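Local coordinates for carbon monoxide dehydrogenase (Thermococcus sp. AM4, PDB 6T7J), which catalyses the reversible oxidation of carbon monoxide to carbon dioxide, a reaction of its nickel-iron cluster C, here isolated without nickel, at residues G320-Q325 and C343-I348. Numbering follows the deposited sequence.
Sequences GSFLMQ and CIMPAI. With MSK (Broken Fe4S4 cluster), chain F.
The Phe-322 ring carries the methyl group of Met-345 over one face. Met-345 CE stands 3.9 Å from the ring centroid, displaced toward the rim, in a CH-pi contact. It lies closest to Phe-322 CZ. Cys-343 O sits at the ring edge, in plane, 3.6 Å from Phe-322 CE1. Sulfide S4 of the cluster approaches the same ring obliquely. Phe-322 CG is anti to the backbone N (chi1 180°), which sets the ring between sulfide S4 and Met-345 CE. Leu-323 CD2 touches Met-345 CE as well.

The amide of Gln-325 joins the two segments. Gln-325 NE2 donates to Cys-343 O at 3.0 Å (N-H...O 158°), with the oxygen near the plane of the glutamine amide. A second bond from Gln-325 NE2 runs back to Phe-322 O at 3.3 Å, from above the carbonyl plane. Gln-325 N reaches that oxygen from the opposite face. Gln-325 OE1 accepts from Met-345 N at 2.9 Å, and weakly from His-267 NE2. These bonds fix the rotation of the buried amide. Met-345 CG packs on Gln-325 CD, and Ile-348 CG2 lies 3.2 Å from Gln-325 OE1.

Both segments follow strands of a parallel six-stranded sheet of Rossmann-like order, 3-2-1-4-5-6, and run from loop into helices 325-330 and 347-352. Segment 320-325 leaves strand 318-320; strand 336-339 precedes segment 343-348. Together they form part of the wall of the cluster C pocket, occupied here by a broken, nickel-free cluster. Cys-343 SG binds iron FE4 at 2.3 Å. Gln-325 NE2 thus holds the carbonyl of a cluster ligand. Backbone hydrogen bonds from Cys-343 and Ile-344 reach the second subunit, whose Met-60 packs on Phe-322 and whose Cys-77 packs on Met-345.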
loop_
_atom_site.group_PDB
_atom_site.type_symbol
_atom_site.label_atom_id
_atom_site.label_comp_id
_atom_site.label_asym_id
_atom_site.label_seq_id
_atom_site.Cartn_x
_atom_site.Cartn_y
_atom_site.Cartn_z
ATOM N N GLY A 320 28.175 9.876 8.036
ATOM C CA GLY A 320 28.201 8.830 7.035
ATOM C C GLY A 320 26.830 8.617 6.433
ATOM O O GLY A 320 25.839 9.237 6.832
ATOM N N SER A 321 26.795 7.713 5.460
ATOM C CA SER A 321 25.592 7.418 4.704
ATOM C C SER A 321 24.940 6.137 5.233
ATOM O O SER A 321 25.270 5.657 6.324
ATOM C CB SER A 321 25.939 7.326 3.213
ATOM O OG SER A 321 26.833 6.255 2.966
ATOM N N PHE A 322 24.020 5.575 4.448
ATOM C CA PHE A 322 23.195 4.434 4.828
ATOM C C PHE A 322 24.019 3.290 5.407
ATOM O O PHE A 322 23.985 3.044 6.619
ATOM C CB PHE A 322 22.397 3.961 3.610
ATOM C CG PHE A 322 21.507 2.785 3.880
ATOM C CD1 PHE A 322 20.555 2.832 4.883
ATOM C CD2 PHE A 322 21.616 1.634 3.118
ATOM C CE1 PHE A 322 19.735 1.748 5.130
ATOM C CE2 PHE A 322 20.797 0.549 3.357
ATOM C CZ PHE A 322 19.857 0.606 4.367
ATOM N N LEU A 323 24.795 2.619 4.556
ATOM C CA LEU A 323 25.526 1.417 4.943
ATOM C C LEU A 323 26.562 1.666 6.031
ATOM O O LEU A 323 27.217 0.726 6.493
ATOM C CB LEU A 323 26.205 0.804 3.717
ATOM C CG LEU A 323 25.261 -0.003 2.830
ATOM C CD1 LEU A 323 25.979 -0.494 1.587
ATOM C CD2 LEU A 323 24.671 -1.163 3.614
ATOM N N MET A 324 26.721 2.917 6.456
ATOM C CA MET A 324 27.682 3.245 7.496
ATOM C C MET A 324 27.060 3.352 8.883
ATOM O O MET A 324 27.809 3.438 9.865
ATOM C CB MET A 324 28.406 4.553 7.153
ATOM C CG MET A 324 29.206 4.478 5.859
ATOM S SD MET A 324 29.888 6.061 5.335
ATOM C CE MET A 324 31.227 6.255 6.510
ATOM N N GLN A 325 25.725 3.330 8.994
ATOM C CA GLN A 325 25.096 3.514 10.301
ATOM C C GLN A 325 25.618 2.497 11.313
ATOM O O GLN A 325 26.110 2.870 12.387
ATOM C CB GLN A 325 23.568 3.445 10.180
ATOM C CG GLN A 325 23.004 2.212 9.486
ATOM C CD GLN A 325 21.505 2.304 9.279
ATOM O OE1 GLN A 325 20.726 2.156 10.222
ATOM N NE2 GLN A 325 21.092 2.555 8.042
ATOM N N CYS A 343 14.798 3.839 6.801
ATOM C CA CYS A 343 16.183 3.399 6.608
ATOM C C CYS A 343 16.947 3.287 7.925
ATOM O O CYS A 343 18.176 3.392 7.951
ATOM C CB CYS A 343 16.932 4.311 5.631
ATOM S SG CYS A 343 16.127 4.518 4.022
ATOM N N ILE A 344 16.231 3.066 9.025
ATOM C CA ILE A 344 16.848 2.724 10.302
ATOM C C ILE A 344 16.970 1.206 10.335
ATOM O O ILE A 344 15.990 0.500 10.577
ATOM C CB ILE A 344 16.040 3.245 11.491
ATOM C CG1 ILE A 344 15.637 4.708 11.281
ATOM C CG2 ILE A 344 16.828 3.064 12.779
ATOM C CD1 ILE A 344 16.809 5.656 11.161
ATOM N N MET A 345 18.172 0.701 10.080
ATOM C CA MET A 345 18.418 -0.732 10.147
ATOM C C MET A 345 18.044 -1.250 11.529
ATOM O O MET A 345 18.566 -0.739 12.529
ATOM C CB MET A 345 19.885 -1.050 9.867
ATOM C CG MET A 345 20.326 -0.860 8.429
ATOM S SD MET A 345 22.007 -1.477 8.191
ATOM C CE MET A 345 22.376 -0.858 6.551
ATOM N N PRO A 346 17.144 -2.230 11.640
ATOM C CA PRO A 346 16.914 -2.848 12.956
ATOM C C PRO A 346 18.190 -3.395 13.570
ATOM O O PRO A 346 18.348 -3.371 14.799
ATOM C CB PRO A 346 15.903 -3.963 12.648
ATOM C CG PRO A 346 15.227 -3.525 11.378
ATOM C CD PRO A 346 16.270 -2.789 10.593
ATOM N N ALA A 347 19.126 -3.844 12.730
ATOM C CA ALA A 347 20.379 -4.412 13.213
ATOM C C ALA A 347 21.158 -3.442 14.092
ATOM O O ALA A 347 21.955 -3.880 14.930
ATOM C CB ALA A 347 21.242 -4.851 12.031
ATOM N N ILE A 348 20.950 -2.130 13.926
ATOM C CA ILE A 348 21.684 -1.170 14.745
ATOM C C ILE A 348 21.405 -1.376 16.224
ATOM O O ILE A 348 22.222 -0.981 17.062
ATOM C CB ILE A 348 21.377 0.291 14.341
ATOM C CG1 ILE A 348 19.993 0.720 14.835
ATOM C CG2 ILE A 348 21.539 0.486 12.841
ATOM C CD1 ILE A 348 19.750 2.207 14.738
HETATM S S1 MSK F . 18.376 7.908 3.626
HETATM S S3 MSK F . 16.450 6.560 1.070
HETATM S S4 MSK F . 19.345 4.972 2.004
HETATM S S5 MSK F . 19.240 8.110 0.568
HETATM FE FE1 MSK F . 16.794 9.349 2.899
HETATM FE FE2 MSK F . 20.009 7.043 2.212
HETATM FE FE3 MSK F . 18.428 5.924 0.274
HETATM FE FE4 MSK F . 17.610 5.914 2.856
#